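Local atomic coordinates of fumarate lyase (Mesorhizobium sp., PDB entry 3C8T), a protein that belongs to the fumarate lyase family of largely helical enzymes, whose four subunits pack together through long helices. Residues Val76-Leu81 and Asp106-Ala111; Glu67-Asp72 and Leu81-Gln86; Thr112-Arg117 and Arg213-Gly218; Glu233-Leu238 and Asn298-Met303. All blocks are in the same frame, centred on the assembly; numbering follows the deposited sequence.

Contact 1: Val76-Leu81 and Asp106-Ala111; sequences VGYPIL and DIMDTA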
loop_
_atom_site.group_PDB
_atom_site.type_symbol
_atom_site.label_atom_id
_atom_site.label_comp_id
_atom_site.label_asym_id
_atom_site.label_seq_id
_atom_site.Cartn_x
_atom_site.Cartn_y
_atom_site.Cartn_z
ATOM N N VAL A 76 -0.476 9.324 31.615
ATOM C CA VAL A 76 -1.835 9.762 31.286
ATOM C C VAL A 76 -2.333 9.317 29.878
ATOM O O VAL A 76 -3.542 9.181 29.654
ATOM C CB VAL A 76 -1.962 11.295 31.489
ATOM C CG1 VAL A 76 -3.171 11.871 30.742
ATOM C CG2 VAL A 76 -2.000 11.631 33.009
ATOM N N GLY A 77 -1.404 9.088 28.945
ATOM C CA GLY A 77 -1.757 8.778 27.564
ATOM C C GLY A 77 -1.600 9.959 26.621
ATOM O O GLY A 77 -1.313 9.760 25.435
ATOM N N TYR A 78 -1.788 11.187 27.136
ATOM C CA TYR A 78 -1.759 12.416 26.314
ATOM C C TYR A 78 -1.069 13.592 27.009
ATOM O O TYR A 78 -1.075 13.649 28.218
ATOM C CB TYR A 78 -3.189 12.808 25.925
ATOM C CG TYR A 78 -3.945 11.702 25.229
ATOM C CD1 TYR A 78 -3.708 11.418 23.901
ATOM C CD2 TYR A 78 -4.881 10.934 25.912
ATOM C CE1 TYR A 78 -4.370 10.418 23.249
ATOM C CE2 TYR A 78 -5.564 9.888 25.264
ATOM C CZ TYR A 78 -5.310 9.656 23.923
ATOM O OH TYR A 78 -5.973 8.660 23.245
ATOM N N PRO A 79 -0.433 14.519 26.247
ATOM C CA PRO A 79 0.218 15.624 26.951
ATOM C C PRO A 79 -0.720 16.733 27.407
ATOM O O PRO A 79 -0.275 17.588 28.174
ATOM C CB PRO A 79 1.198 16.181 25.898
ATOM C CG PRO A 79 0.491 15.944 24.583
ATOM C CD PRO A 79 -0.178 14.581 24.787
ATOM N N ILE A 80 -1.979 16.743 26.950
ATOM C CA ILE A 80 -2.812 17.914 27.176
ATOM C C ILE A 80 -3.131 18.223 28.647
ATOM O O ILE A 80 -2.989 19.355 29.085
ATOM C CB ILE A 80 -4.113 17.912 26.342
ATOM C CG1 ILE A 80 -3.809 17.885 24.838
ATOM C CG2 ILE A 80 -4.980 19.093 26.705
ATOM C CD1 ILE A 80 -2.590 18.732 24.374
ATOM N N LEU A 81 -3.606 17.244 29.396
ATOM C CA LEU A 81 -3.984 17.529 30.775
ATOM C C LEU A 81 -2.779 17.824 31.664
ATOM O O LEU A 81 -2.876 18.716 32.476
ATOM C CB LEU A 81 -4.963 16.472 31.356
ATOM C CG LEU A 81 -6.344 16.477 30.652
ATOM C CD1 LEU A 81 -7.248 15.334 31.128
ATOM C CD2 LEU A 81 -7.092 17.793 30.803
ATOM N N ASP A 106 -9.655 18.097 21.007
ATOM C CA ASP A 106 -9.875 19.473 20.547
ATOM C C ASP A 106 -8.547 20.222 20.476
ATOM O O ASP A 106 -8.230 20.844 19.482
ATOM C CB ASP A 106 -10.805 20.226 21.478
ATOM C CG ASP A 106 -12.206 19.721 21.430
ATOM O OD1 ASP A 106 -12.600 19.063 20.439
ATOM O OD2 ASP A 106 -12.936 20.005 22.395
ATOM N N ILE A 107 -7.777 20.151 21.557
ATOM C CA ILE A 107 -6.532 20.903 21.658
ATOM C C ILE A 107 -5.489 20.336 20.715
ATOM O O ILE A 107 -4.777 21.115 20.042
ATOM C CB ILE A 107 -5.964 20.951 23.106
ATOM C CG1 ILE A 107 -7.028 21.394 24.128
ATOM C CG2 ILE A 107 -4.750 21.894 23.170
ATOM C CD1 ILE A 107 -7.726 22.754 23.854
ATOM N N MET A 108 -5.417 18.996 20.653
ATOM C CA MET A 108 -4.457 18.284 19.771
ATOM C C MET A 108 -4.768 18.422 18.275
ATOM O O MET A 108 -3.844 18.623 17.487
ATOM C CB MET A 108 -4.348 16.812 20.168
ATOM C CG MET A 108 -3.743 16.593 21.562
ATOM S SD MET A 108 -3.513 14.846 22.079
ATOM C CE MET A 108 -2.085 14.477 21.038
ATOM N N ASP A 109 -6.055 18.364 17.897
ATOM C CA ASP A 109 -6.482 18.603 16.517
ATOM C C ASP A 109 -6.209 20.036 16.090
ATOM O O ASP A 109 -5.670 20.309 15.008
ATOM C CB ASP A 109 -7.993 18.370 16.380
ATOM C CG ASP A 109 -8.363 16.920 16.006
ATOM O OD1 ASP A 109 -7.476 16.073 15.832
ATOM O OD2 ASP A 109 -9.573 16.638 15.870
ATOM N N THR A 110 -6.584 20.962 16.954
ATOM C CA THR A 110 -6.402 22.391 16.664
ATOM C C THR A 110 -4.948 22.793 16.599
ATOM O O THR A 110 -4.559 23.499 15.675
ATOM C CB THR A 110 -7.156 23.289 17.668
ATOM O OG1 THR A 110 -8.566 23.035 17.576
ATOM C CG2 THR A 110 -6.885 24.768 17.330
ATOM N N ALA A 111 -4.132 22.357 17.554
ATOM C CA ALA A 111 -2.671 22.585 17.469
ATOM C C ALA A 111 -2.049 21.981 16.216
ATOM O O ALA A 111 -1.144 22.572 15.624
ATOM C CB ALA A 111 -1.957 22.041 18.707
#
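Ile80 and Met108 make the tightest approach between the turn that leads into helix 80-91 and the long helix 104-140: Ile80 CG1 rests 3.5 Å from Met108 CG. The Ile80 CD1 methyl touches both that methylene and Ile107 CG2, the latter at 4.0 Å, while the CG2 branch of Ile80 meets Ile107 CG1, so this one side chain lies against two successive residues of helix 104-140. Farther along Met108, the sulfur comes to Tyr78. Met108 SD is 3.9 Å from Tyr78 CD1 and 5.0 Å from the ring centroid, 59° off the ring normal, an oblique Met-aromatic contact in which the two side chains cross nearly perpendicularly. A bend about the CG-SD bond (chi3 74°) brings Met108 CE to 4.2 Å from Pro79 CD. In the next shell, Cys30 of helix 23-43 touches Ile80, Trp318 of helix 315-344 touches Met108, and Tyr8 of the second subunit packs on Tyr78, Pro79 and Met108. No hydrogen bond joins the two segments. Their association therefore rests on dispersion between aliphatic groups, the Tyr78 ring and a polarisable sulfur, an apolar seam that reaches the subunit interface.

Contact 2: Glu67-Asp72 and Leu81-Gln86; sequences ERLRDD and LPLVEQ
Gln86 brings its amide against Arg68 and Leu69, and both of its polar atoms are engaged: OE1 accepts a hydrogen bond from the backbone N of Glu65, just ahead of the 67-72 segment, and NE2 lies near a water. That water also donates to Asp72 OD2 over 3.2 Å, but its separation from Gln86 NE2 is so short that the bridge is doubtful in detail. The amide stacks on the guanidinium of Arg68, the two planes 22° apart and Gln86 CD 3.9 Å above the centre of one face, while Gln86 CG approaches Arg68 NH2 at 3.4 Å. Glu65 also forms a salt bridge with Arg68 NH1 through its carboxylate. Next to the stack, Leu69 CD2 touches both Pro82 CB, at 3.7 Å, and Leu83 CB, at 3.9 Å. Pro82 CB also touches Asp72 CB. Helices 66-76 and 80-91 thus form a helical hairpin whose short segments have N-to-C directions 142° apart, with axes 9.6 Å apart. No direct hydrogen bond crosses between the segments; the stack probably lets the amide's polarisable pi system face the cation while Glu65 serves the polar ends of both groups.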
loop_
_atom_site.group_PDB
_atom_site.type_symbol
_atom_site.label_atom_id
_atom_site.label_comp_id
_atom_site.label_asym_id
_atom_site.label_seq_id
_atom_site.Cartn_x
_atom_site.Cartn_y
_atom_site.Cartn_z
ATOM N N GLU A 67 10.572 17.594 30.009
ATOM C CA GLU A 67 10.830 16.243 30.527
ATOM C C GLU A 67 9.703 15.738 31.443
ATOM O O GLU A 67 9.289 14.585 31.336
ATOM C CB GLU A 67 12.220 16.178 31.228
ATOM N N ARG A 68 9.193 16.618 32.312
ATOM C CA ARG A 68 8.025 16.347 33.177
ATOM C C ARG A 68 6.803 16.010 32.307
ATOM O O ARG A 68 6.094 15.036 32.571
ATOM C CB ARG A 68 7.734 17.562 34.060
ATOM C CG ARG A 68 7.345 17.269 35.515
ATOM C CD ARG A 68 7.373 18.566 36.366
ATOM N NE ARG A 68 6.036 19.115 36.616
ATOM C CZ ARG A 68 5.748 20.420 36.666
ATOM N NH1 ARG A 68 6.694 21.338 36.456
ATOM N NH2 ARG A 68 4.503 20.825 36.907
ATOM N N LEU A 69 6.593 16.810 31.250
ATOM C CA LEU A 69 5.528 16.575 30.269
ATOM C C LEU A 69 5.622 15.202 29.622
ATOM O O LEU A 69 4.628 14.463 29.568
ATOM C CB LEU A 69 5.516 17.661 29.188
ATOM C CG LEU A 69 4.539 18.831 29.354
ATOM C CD1 LEU A 69 4.479 19.711 28.108
ATOM C CD2 LEU A 69 3.148 18.306 29.694
ATOM N N ARG A 70 6.814 14.854 29.137
ATOM C CA ARG A 70 7.025 13.553 28.489
ATOM C C ARG A 70 6.702 12.391 29.421
ATOM O O ARG A 70 6.024 11.446 29.032
ATOM C CB ARG A 70 8.453 13.427 27.952
ATOM C CG ARG A 70 8.709 14.306 26.745
ATOM C CD ARG A 70 10.017 13.999 26.038
ATOM N NE ARG A 70 10.003 14.546 24.680
ATOM C CZ ARG A 70 9.355 13.995 23.655
ATOM N NH1 ARG A 70 8.648 12.877 23.812
ATOM N NH2 ARG A 70 9.404 14.567 22.465
ATOM N N ASP A 71 7.198 12.487 30.656
ATOM C CA ASP A 71 6.966 11.479 31.701
ATOM C C ASP A 71 5.480 11.325 32.026
ATOM O O ASP A 71 4.980 10.205 32.135
ATOM C CB ASP A 71 7.748 11.841 32.974
ATOM C CG ASP A 71 9.268 11.720 32.798
ATOM O OD1 ASP A 71 9.766 11.614 31.648
ATOM O OD2 ASP A 71 9.982 11.742 33.823
ATOM N N ASP A 72 4.778 12.447 32.173
ATOM C CA ASP A 72 3.353 12.406 32.516
ATOM C C ASP A 72 2.479 11.893 31.375
ATOM O O ASP A 72 1.463 11.244 31.621
ATOM C CB ASP A 72 2.860 13.755 33.015
ATOM C CG ASP A 72 3.207 13.995 34.482
ATOM O OD1 ASP A 72 3.593 13.009 35.165
ATOM O OD2 ASP A 72 3.090 15.165 34.936
ATOM N N LEU A 81 -3.606 17.244 29.396
ATOM C CA LEU A 81 -3.984 17.529 30.775
ATOM C C LEU A 81 -2.779 17.824 31.664
ATOM O O LEU A 81 -2.876 18.716 32.476
ATOM C CB LEU A 81 -4.963 16.472 31.356
ATOM C CG LEU A 81 -6.344 16.477 30.652
ATOM C CD1 LEU A 81 -7.248 15.334 31.128
ATOM C CD2 LEU A 81 -7.092 17.793 30.803
ATOM N N PRO A 82 -1.641 17.103 31.495
ATOM C CA PRO A 82 -0.414 17.526 32.163
ATOM C C PRO A 82 0.024 18.936 31.759
ATOM O O PRO A 82 0.390 19.745 32.633
ATOM C CB PRO A 82 0.618 16.486 31.690
ATOM C CG PRO A 82 -0.147 15.321 31.300
ATOM C CD PRO A 82 -1.421 15.847 30.741
ATOM N N LEU A 83 -0.024 19.260 30.467
ATOM C CA LEU A 83 0.287 20.631 30.082
ATOM C C LEU A 83 -0.662 21.663 30.759
ATOM O O LEU A 83 -0.215 22.741 31.207
ATOM C CB LEU A 83 0.325 20.805 28.553
ATOM C CG LEU A 83 0.246 22.281 28.124
ATOM C CD1 LEU A 83 1.544 23.030 28.430
ATOM C CD2 LEU A 83 -0.141 22.384 26.646
ATOM N N VAL A 84 -1.956 21.335 30.853
ATOM C CA VAL A 84 -2.921 22.245 31.519
ATOM C C VAL A 84 -2.572 22.407 33.018
ATOM O O VAL A 84 -2.670 23.497 33.564
ATOM C CB VAL A 84 -4.418 21.806 31.288
ATOM C CG1 VAL A 84 -5.378 22.558 32.195
ATOM C CG2 VAL A 84 -4.797 22.024 29.844
ATOM N N GLU A 85 -2.134 21.313 33.651
ATOM C CA GLU A 85 -1.723 21.341 35.041
ATOM C C GLU A 85 -0.519 22.289 35.211
ATOM O O GLU A 85 -0.524 23.133 36.099
ATOM C CB GLU A 85 -1.402 19.928 35.539
ATOM C CG GLU A 85 -2.637 18.987 35.703
ATOM C CD GLU A 85 -2.249 17.478 35.745
ATOM O OE1 GLU A 85 -3.061 16.600 35.286
ATOM O OE2 GLU A 85 -1.115 17.169 36.229
ATOM N N GLN A 86 0.495 22.171 34.352
ATOM C CA GLN A 86 1.662 23.051 34.459
ATOM C C GLN A 86 1.223 24.502 34.235
ATOM O O GLN A 86 1.580 25.399 34.984
ATOM C CB GLN A 86 2.772 22.644 33.481
ATOM C CG GLN A 86 3.461 21.280 33.754
ATOM C CD GLN A 86 4.723 21.103 32.917
ATOM O OE1 GLN A 86 5.325 22.094 32.499
ATOM N NE2 GLN A 86 5.143 19.847 32.683
HETATM O O HOH W 1 3.661 17.973 33.501
#

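Contact 3: Thr112-Arg117 and Arg213-Gly218; sequences TVLQIR and RELNLG
Arg117 reaches from helix 104-140 to the end of helix 204-215 with its guanidinium edge-on to two consecutive backbone carbonyls. Arg117 NH2 donates to Leu215 O at 3.0 Å, an N-H...O angle of 162°, and the donor sits almost on the extension of the C=O bond. Beside it, Arg117 NH1 is 2.7 Å from Asn216 O, but the 127° angle at the hydrogen makes this a weak bond. Both oxygens lie near the guanidinium plane. Leu217 CD2 lies over one face of the Arg117 guanidinium, 3.7 Å above the plane and displaced toward the rim. With CG trans to the backbone N (chi1 -174°), the Arg117 chain leaves its helix and then bends at chi3 to present NH1 and NH2 together. Leu217 also serves the apolar side: it slides past Val113 in the opposite sense, Leu217 CD2 coming 3.7 Å from Val113 CG1, and stands nearly perpendicular to Leu114, whose CD2 is 4.1 Å from Leu217 CD1. Leu215 adds a looser touch on Leu114. Both carbonyls belong to a Schellman motif, in which Asn216 takes positive phi as helix 204-215 finishes. Beyond it, Gly218 pairs through its backbone with Leu186 and Val188, and Leu186 also packs against Val113 and Arg117. Leu215 O lies at the C-terminal end of its helix, the negative end of the dipole, so the positive guanidinium is probably favoured here electrostatically as well as by its one good and one weak bond, with a leucine methyl against one face.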
loop_
_atom_site.group_PDB
_atom_site.type_symbol
_atom_site.label_atom_id
_atom_site.label_comp_id
_atom_site.label_asym_id
_atom_site.label_seq_id
_atom_site.Cartn_x
_atom_site.Cartn_y
_atom_site.Cartn_z
ATOM N N THR A 112 -2.505 20.773 15.848
ATOM C CA THR A 112 -2.109 20.137 14.573
ATOM C C THR A 112 -2.468 21.010 13.394
ATOM O O THR A 112 -1.644 21.205 12.494
ATOM C CB THR A 112 -2.699 18.708 14.425
ATOM O OG1 THR A 112 -2.219 17.911 15.510
ATOM C CG2 THR A 112 -2.312 18.036 13.096
ATOM N N VAL A 113 -3.691 21.538 13.378
ATOM C CA VAL A 113 -4.097 22.431 12.289
ATOM C C VAL A 113 -3.189 23.681 12.208
ATOM O O VAL A 113 -2.812 24.116 11.127
ATOM C CB VAL A 113 -5.625 22.748 12.350
ATOM C CG1 VAL A 113 -5.992 23.980 11.558
ATOM C CG2 VAL A 113 -6.459 21.525 11.857
ATOM N N LEU A 114 -2.774 24.213 13.345
ATOM C CA LEU A 114 -1.881 25.365 13.352
ATOM C C LEU A 114 -0.513 25.034 12.724
ATOM O O LEU A 114 0.053 25.851 11.990
ATOM C CB LEU A 114 -1.695 25.912 14.786
ATOM C CG LEU A 114 -2.979 26.493 15.398
ATOM C CD1 LEU A 114 -2.799 26.696 16.903
ATOM C CD2 LEU A 114 -3.364 27.766 14.711
ATOM N N GLN A 115 0.025 23.857 13.038
ATOM C CA GLN A 115 1.238 23.393 12.396
ATOM C C GLN A 115 1.022 23.177 10.887
ATOM O O GLN A 115 1.827 23.634 10.077
ATOM C CB GLN A 115 1.656 22.100 13.059
ATOM C CG GLN A 115 2.191 22.250 14.515
ATOM C CD GLN A 115 2.439 20.883 15.145
ATOM O OE1 GLN A 115 1.619 19.986 15.022
ATOM N NE2 GLN A 115 3.587 20.710 15.781
ATOM N N ILE A 116 -0.046 22.474 10.505
ATOM C CA ILE A 116 -0.412 22.314 9.074
ATOM C C ILE A 116 -0.460 23.657 8.294
ATOM O O ILE A 116 -0.036 23.714 7.132
ATOM C CB ILE A 116 -1.739 21.498 8.899
ATOM C CG1 ILE A 116 -1.547 20.031 9.414
ATOM C CG2 ILE A 116 -2.174 21.429 7.453
ATOM C CD1 ILE A 116 -2.845 19.193 9.469
ATOM N N ARG A 117 -0.978 24.724 8.916
ATOM C CA ARG A 117 -0.905 26.048 8.313
ATOM C C ARG A 117 0.539 26.463 7.992
ATOM O O ARG A 117 0.841 26.910 6.868
ATOM C CB ARG A 117 -1.571 27.100 9.197
ATOM C CG ARG A 117 -1.613 28.440 8.495
ATOM C CD ARG A 117 -2.748 29.301 8.969
ATOM N NE ARG A 117 -2.607 29.589 10.386
ATOM C CZ ARG A 117 -3.499 30.282 11.082
ATOM N NH1 ARG A 117 -4.579 30.749 10.477
ATOM N NH2 ARG A 117 -3.312 30.483 12.373
ATOM N N ARG A 213 -12.030 32.531 15.211
ATOM C CA ARG A 213 -11.698 33.902 14.927
ATOM C C ARG A 213 -10.406 34.266 15.618
ATOM O O ARG A 213 -9.533 34.828 14.991
ATOM C CB ARG A 213 -12.851 34.814 15.333
ATOM C CG ARG A 213 -12.808 36.181 14.681
ATOM C CD ARG A 213 -14.177 36.872 14.711
ATOM N NE ARG A 213 -14.481 37.625 15.942
ATOM C CZ ARG A 213 -13.598 38.116 16.814
ATOM N NH1 ARG A 213 -12.291 37.961 16.639
ATOM N NH2 ARG A 213 -14.031 38.779 17.879
ATOM N N GLU A 214 -10.264 33.909 16.891
ATOM C CA GLU A 214 -9.055 34.218 17.659
ATOM C C GLU A 214 -7.794 33.634 17.031
ATOM O O GLU A 214 -6.726 34.206 17.137
ATOM C CB GLU A 214 -9.149 33.636 19.077
ATOM C CG GLU A 214 -9.612 34.563 20.155
ATOM C CD GLU A 214 -8.746 35.825 20.256
ATOM O OE1 GLU A 214 -9.309 36.923 20.056
ATOM O OE2 GLU A 214 -7.511 35.727 20.511
ATOM N N LEU A 215 -7.918 32.457 16.428
ATOM C CA LEU A 215 -6.759 31.763 15.887
ATOM C C LEU A 215 -6.625 32.021 14.405
ATOM O O LEU A 215 -5.680 31.561 13.779
ATOM C CB LEU A 215 -6.901 30.259 16.107
ATOM C CG LEU A 215 -6.837 29.800 17.553
ATOM C CD1 LEU A 215 -7.183 28.317 17.649
ATOM C CD2 LEU A 215 -5.460 30.099 18.118
ATOM N N ASN A 216 -7.602 32.717 13.839
ATOM C CA ASN A 216 -7.638 32.945 12.407
ATOM C C ASN A 216 -7.807 31.649 11.592
ATOM O O ASN A 216 -7.152 31.479 10.586
ATOM C CB ASN A 216 -6.385 33.725 11.981
ATOM C CG ASN A 216 -6.464 34.229 10.554
ATOM O OD1 ASN A 216 -7.549 34.461 10.016
ATOM N ND2 ASN A 216 -5.299 34.375 9.917
ATOM N N LEU A 217 -8.722 30.771 12.012
ATOM C CA LEU A 217 -9.020 29.527 11.293
ATOM C C LEU A 217 -10.460 29.557 10.792
ATOM O O LEU A 217 -11.279 30.366 11.284
ATOM C CB LEU A 217 -8.800 28.319 12.223
ATOM C CG LEU A 217 -7.343 28.069 12.632
ATOM C CD1 LEU A 217 -7.248 27.091 13.779
ATOM C CD2 LEU A 217 -6.425 27.624 11.407
ATOM N N GLY A 218 -10.808 28.692 9.836
ATOM C CA GLY A 218 -12.247 28.584 9.485
ATOM C C GLY A 218 -13.000 27.900 10.642
ATOM O O GLY A 218 -12.386 27.436 11.609
#

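Contact 4: Glu233-Leu238 and Asn298-Met303; sequences ETVQFL and NHATSM
The peptide plane between His299 and Ala300 receives Val235 over one face, Val235 CG1 standing 3.7 Å from both His299 C and Ala300 N. The imidazole of His299 turns away from this partner; of the His299 side chain, CB is what Val235 CG1 approaches, at 4.1 Å. This is antiparallel helix packing within the helical bundle at the centre of the fumarate lyase fold: the segments of helices 229-255 and 284-306 run at 159° to each other, with axes 8.3 Å apart. The small Ala300 is consistent with such proximity. Ala300 CB lies 4.0 Å from Gln236 CA, so that side chain meets backbone directly. Val235 divides its two methyls between partners: CG1, trans to the backbone N (chi1 -180°), over the peptide, and CG2 toward Met303, whose side chain crosses that of Val235 nearly at a right angle. Around the pair, Ala324 of helix 315-344 touches Met303, and Phe329 packs on Thr234 and Leu238. Glu233 forms salt bridges with Arg184 of its own chain and Arg177 of the third subunit, while Asn298 packs on Asn298 of the second subunit, so the bundle is shared among chains. Met303 CG lies 3.8 Å from Val235 CG2.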
loop_
_atom_site.group_PDB
_atom_site.type_symbol
_atom_site.label_atom_id
_atom_site.label_comp_id
_atom_site.label_asym_id
_atom_site.label_seq_id
_atom_site.Cartn_x
_atom_site.Cartn_y
_atom_site.Cartn_z
ATOM N N GLU A 233 -6.833 14.278 2.803
ATOM C CA GLU A 233 -6.627 14.856 1.477
ATOM C C GLU A 233 -5.355 15.658 1.427
ATOM O O GLU A 233 -4.706 15.729 0.381
ATOM C CB GLU A 233 -7.816 15.683 0.964
ATOM C CG GLU A 233 -7.904 17.049 1.523
ATOM C CD GLU A 233 -9.075 17.829 0.923
ATOM O OE1 GLU A 233 -9.864 18.451 1.709
ATOM O OE2 GLU A 233 -9.192 17.804 -0.330
ATOM N N THR A 234 -4.948 16.202 2.568
ATOM C CA THR A 234 -3.700 16.961 2.618
ATOM C C THR A 234 -2.500 16.065 2.383
ATOM O O THR A 234 -1.592 16.408 1.626
ATOM C CB THR A 234 -3.563 17.707 3.952
ATOM O OG1 THR A 234 -4.676 18.573 4.069
ATOM C CG2 THR A 234 -2.282 18.553 3.992
ATOM N N VAL A 235 -2.483 14.905 3.028
ATOM C CA VAL A 235 -1.352 13.982 2.814
ATOM C C VAL A 235 -1.400 13.311 1.421
ATOM O O VAL A 235 -0.359 13.035 0.819
ATOM C CB VAL A 235 -1.325 12.946 3.917
ATOM C CG1 VAL A 235 -0.146 11.959 3.742
ATOM C CG2 VAL A 235 -1.275 13.679 5.289
ATOM N N GLN A 236 -2.601 13.024 0.933
ATOM C CA GLN A 236 -2.785 12.548 -0.427
ATOM C C GLN A 236 -2.172 13.527 -1.410
ATOM O O GLN A 236 -1.503 13.095 -2.340
ATOM C CB GLN A 236 -4.253 12.319 -0.769
ATOM C CG GLN A 236 -4.907 11.097 -0.131
ATOM C CD GLN A 236 -6.183 10.673 -0.903
ATOM O OE1 GLN A 236 -6.279 9.538 -1.384
ATOM N NE2 GLN A 236 -7.139 11.601 -1.057
ATOM N N PHE A 237 -2.400 14.830 -1.179
ATOM C CA PHE A 237 -1.846 15.887 -1.974
ATOM C C PHE A 237 -0.302 15.850 -1.906
ATOM O O PHE A 237 0.362 15.966 -2.921
ATOM C CB PHE A 237 -2.396 17.267 -1.549
ATOM C CG PHE A 237 -1.570 18.461 -2.121
ATOM C CD1 PHE A 237 -1.692 18.834 -3.462
ATOM C CD2 PHE A 237 -0.624 19.102 -1.345
ATOM C CE1 PHE A 237 -0.922 19.868 -3.997
ATOM C CE2 PHE A 237 0.155 20.149 -1.857
ATOM C CZ PHE A 237 -0.002 20.528 -3.195
ATOM N N LEU A 238 0.266 15.712 -0.708
ATOM C CA LEU A 238 1.720 15.522 -0.573
ATOM C C LEU A 238 2.250 14.379 -1.422
ATOM O O LEU A 238 3.302 14.493 -2.050
ATOM C CB LEU A 238 2.145 15.317 0.912
ATOM C CG LEU A 238 1.838 16.568 1.785
ATOM C CD1 LEU A 238 2.099 16.341 3.265
ATOM C CD2 LEU A 238 2.495 17.862 1.298
ATOM N N ASN A 298 3.197 5.901 1.104
ATOM C CA ASN A 298 2.825 5.081 2.271
ATOM C C ASN A 298 2.125 5.916 3.344
ATOM O O ASN A 298 1.168 5.460 3.943
ATOM C CB ASN A 298 4.064 4.447 2.897
ATOM C CG ASN A 298 4.543 3.216 2.144
ATOM O OD1 ASN A 298 3.942 2.774 1.127
ATOM N ND2 ASN A 298 5.631 2.645 2.639
ATOM N N HIS A 299 2.603 7.134 3.602
ATOM C CA HIS A 299 1.863 7.991 4.560
ATOM C C HIS A 299 0.429 8.300 4.055
ATOM O O HIS A 299 -0.483 8.409 4.857
ATOM C CB HIS A 299 2.657 9.250 4.958
ATOM C CG HIS A 299 3.963 8.934 5.651
ATOM N ND1 HIS A 299 4.033 8.170 6.801
ATOM C CD2 HIS A 299 5.243 9.252 5.336
ATOM C CE1 HIS A 299 5.299 8.040 7.167
ATOM N NE2 HIS A 299 6.052 8.683 6.291
ATOM N N ALA A 300 0.231 8.427 2.742
ATOM C CA ALA A 300 -1.143 8.674 2.210
ATOM C C ALA A 300 -2.031 7.451 2.425
ATOM O O ALA A 300 -3.159 7.566 2.886
ATOM C CB ALA A 300 -1.129 9.111 0.707
ATOM N N THR A 301 -1.502 6.281 2.105
ATOM C CA THR A 301 -2.135 5.000 2.424
ATOM C C THR A 301 -2.596 4.895 3.880
ATOM O O THR A 301 -3.763 4.575 4.113
ATOM C CB THR A 301 -1.200 3.855 2.037
ATOM O OG1 THR A 301 -0.853 4.039 0.664
ATOM C CG2 THR A 301 -1.885 2.486 2.169
ATOM N N SER A 302 -1.713 5.206 4.841
ATOM C CA SER A 302 -2.087 5.239 6.268
ATOM C C SER A 302 -3.230 6.189 6.563
ATOM O O SER A 302 -4.057 5.897 7.405
ATOM C CB SER A 302 -0.917 5.678 7.173
ATOM O OG SER A 302 0.163 4.776 7.184
ATOM N N MET A 303 -3.252 7.344 5.904
ATOM C CA MET A 303 -4.345 8.304 6.123
ATOM C C MET A 303 -5.699 7.766 5.629
ATOM O O MET A 303 -6.713 7.978 6.261
ATOM C CB MET A 303 -4.029 9.719 5.543
ATOM C CG MET A 303 -3.045 10.532 6.424
ATOM S SD MET A 303 -3.524 10.761 8.189
ATOM C CE MET A 303 -5.146 11.449 8.016
#

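Overall arrangement
Contacts 1 and 2 share Leu81 and helix 80-91, their centres about 11 Å apart, and they touch where Pro79 O lies 3.8 Å from Leu69 CD2. Helix 104-140 carries the packing on: contact 1 uses residues 106-111 and contact 3 the next turns, with centres about 15 Å apart and Thr110 CG2 3.6 Å from Leu215 CD1. Contact 4 stands apart, nearer the middle of the chain; its nearest atoms are about 5 Å from contact 3 and about 17 Å from contact 2. Contacts 1 and 4 both touch the second subunit, although about 22 Å separates their centres, so interfaces with that neighbour involve both the end region and the bundle.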